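Local coordinates for fucose-specific lectin (Aleuria aurantia, PDB 6GKE), which binds L-fucose through sites set between neighbouring blades of a six-bladed beta-propeller, with the strongest preference for alpha-1,6-linked core fucose on glycoproteins, at residues 186-191 / 205-210. The protein carries 1 engineered substitution. Residues are numbered along the deposited sequence; the frame is centred on the assembly and turned at random.
Sequences DNKIRE and SASASA. With FUC (alpha-L-fucopyranose), chain F.
I189 and A206 form the hydrogen-bonded antiparallel pair that ties together the last two strands, 188-194 and 199-207, of one four-stranded propeller blade. I189 N gives a bond of 2.8 Å to A206 O, and A206 N returns one of 3.1 Å to I189 O. Both side chains lie on one face of the sheet, where the isoleucine is buried against V212. In the conformer described here, one of two, CG1 stands anti to its own carbonyl carbon and CD1 reaches across to A208 CB, 3.8 Å away. The W229 side chain, from strand 224-230 of the next blade, lies against A206 and A208, consistent with small residues here.

N187, where the chain leaves the turn, has positive phi (69°), which asparagine tolerates well. Its backbone O accepts a weak bond from A208 N and a further one from the Q183 amide, while its OD1 comes 3.5 Å from A210 CB.

S205 sets its CB obliquely against the R190 guanidinium, near NH1; R190 NH2 makes a salt bridge, nearly in the guanidinium plane, to the syn lone pair of D186 OD2 (2.9 Å). Next along, E191 takes fucose O3 on OE1 (2.6 Å) and O4 on OE2 (2.7 Å), oxygens also bonded by F204 N and Y181 OH respectively. On the face opposite I189, K188 and S207 form the non-hydrogen-bonded pair: bends at chi2 (-95°) and chi4 (-47°) bring K188 NZ back to donate to S207 OG at 3.0 Å, in one of two serine conformers.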
loop_
_atom_site.group_PDB
_atom_site.type_symbol
_atom_site.label_atom_id
_atom_site.label_comp_id
_atom_site.label_asym_id
_atom_site.label_seq_id
_atom_site.Cartn_x
_atom_site.Cartn_y
_atom_site.Cartn_z
ATOM N N ASP A 186 10.209 25.470 9.405
ATOM C CA ASP A 186 9.460 25.677 10.660
ATOM C C ASP A 186 8.075 25.008 10.612
ATOM O O ASP A 186 7.249 25.254 11.486
ATOM C CB ASP A 186 9.337 27.169 10.989
ATOM C CG ASP A 186 8.672 28.014 9.916
ATOM O OD1 ASP A 186 8.481 27.506 8.782
ATOM O OD2 ASP A 186 8.350 29.178 10.220
ATOM N N ASN A 187 7.830 24.181 9.584
ATOM C CA ASN A 187 6.562 23.451 9.326
ATOM C C ASN A 187 5.408 24.381 8.928
ATOM O O ASN A 187 4.277 23.918 8.774
ATOM C CB ASN A 187 6.150 22.552 10.493
ATOM C CG ASN A 187 7.043 21.338 10.614
ATOM O OD1 ASN A 187 7.502 20.791 9.618
ATOM N ND2 ASN A 187 7.284 20.896 11.835
ATOM N N LYS A 188 5.690 25.662 8.695
ATOM C CA LYS A 188 4.675 26.546 8.172
ATOM C C LYS A 188 4.606 26.400 6.655
ATOM O O LYS A 188 5.634 26.376 5.973
ATOM C CB LYS A 188 4.992 28.003 8.502
ATOM C CG LYS A 188 4.933 28.348 9.977
ATOM C CD LYS A 188 3.614 28.917 10.423
ATOM C CE LYS A 188 3.646 29.434 11.847
ATOM N NZ LYS A 188 4.280 28.472 12.777
ATOM N N ILE A 189 3.381 26.350 6.134
ATOM C CA ILE A 189 3.129 26.561 4.713
ATOM C C ILE A 189 3.449 28.027 4.427
ATOM O O ILE A 189 2.964 28.903 5.143
ATOM C CB ILE A 189 1.676 26.248 4.293
ATOM C CG1 ILE A 189 1.108 24.986 4.947
ATOM C CG2 ILE A 189 1.585 26.168 2.773
ATOM C CD1 ILE A 189 1.824 23.731 4.542
ATOM N N ARG A 190 4.251 28.273 3.391
ATOM C CA ARG A 190 4.630 29.608 2.962
ATOM C C ARG A 190 4.307 29.751 1.474
ATOM O O ARG A 190 3.962 28.785 0.804
ATOM C CB ARG A 190 6.123 29.838 3.206
ATOM C CG ARG A 190 6.559 29.718 4.656
ATOM C CD ARG A 190 6.134 30.900 5.498
ATOM N NE ARG A 190 6.724 30.821 6.824
ATOM C CZ ARG A 190 6.551 31.723 7.782
ATOM N NH1 ARG A 190 5.840 32.816 7.551
ATOM N NH2 ARG A 190 7.093 31.513 8.971
ATOM N N GLU A 191 4.446 30.983 0.984
ATOM C CA GLU A 191 4.001 31.374 -0.340
ATOM C C GLU A 191 5.104 32.191 -1.009
ATOM O O GLU A 191 5.647 33.105 -0.399
ATOM C CB GLU A 191 2.729 32.209 -0.196
ATOM C CG GLU A 191 2.133 32.725 -1.491
ATOM C CD GLU A 191 0.989 33.695 -1.251
ATOM O OE1 GLU A 191 1.179 34.618 -0.431
ATOM O OE2 GLU A 191 -0.081 33.548 -1.889
ATOM N N SER A 205 0.681 32.408 5.319
ATOM C CA SER A 205 1.359 31.343 6.039
ATOM C C SER A 205 0.351 30.602 6.917
ATOM O O SER A 205 -0.646 31.166 7.352
ATOM C CB SER A 205 2.537 31.843 6.844
ATOM O OG SER A 205 2.117 32.633 7.943
ATOM N N ALA A 206 0.640 29.327 7.177
ATOM C CA ALA A 206 -0.215 28.510 8.026
ATOM C C ALA A 206 0.583 27.346 8.605
ATOM O O ALA A 206 1.274 26.639 7.879
ATOM C CB ALA A 206 -1.387 27.979 7.239
ATOM N N SER A 207 0.436 27.114 9.909
ATOM C CA SER A 207 1.004 25.934 10.556
ATOM C C SER A 207 0.326 24.671 10.015
ATOM O O SER A 207 -0.889 24.639 9.836
ATOM C CB SER A 207 0.858 26.013 12.050
ATOM O OG SER A 207 1.647 27.065 12.579
ATOM N N ALA A 208 1.118 23.625 9.785
ATOM C CA ALA A 208 0.604 22.346 9.325
ATOM C C ALA A 208 1.483 21.223 9.874
ATOM O O ALA A 208 2.649 21.436 10.204
ATOM C CB ALA A 208 0.554 22.301 7.819
ATOM N N SER A 209 0.904 20.023 9.951
ATOM C CA SER A 209 1.653 18.829 10.304
ATOM C C SER A 209 2.890 18.710 9.409
ATOM O O SER A 209 2.825 18.986 8.220
ATOM C CB SER A 209 0.798 17.591 10.163
ATOM O OG SER A 209 -0.332 17.630 11.027
ATOM N N ALA A 210 4.008 18.247 9.967
ATOM C CA ALA A 210 5.199 18.019 9.165
ATOM C C ALA A 210 4.885 17.031 8.033
ATOM O O ALA A 210 4.351 15.954 8.274
ATOM C CB ALA A 210 6.320 17.500 10.031
HETATM C C1 FUC F . 0.029 38.889 -2.708
HETATM C C2 FUC F . 0.284 37.827 -1.650
HETATM C C3 FUC F . -1.041 37.270 -1.130
HETATM C C4 FUC F . -1.871 36.750 -2.304
HETATM C C5 FUC F . -2.109 37.901 -3.273
HETATM C C6 FUC F . -2.916 37.483 -4.494
HETATM O O1 FUC F . -0.542 40.011 -2.050
HETATM O O2 FUC F . 1.070 38.390 -0.589
HETATM O O3 FUC F . -0.814 36.283 -0.125
HETATM O O4 FUC F . -1.180 35.720 -3.015
HETATM O O5 FUC F . -0.843 38.397 -3.732
#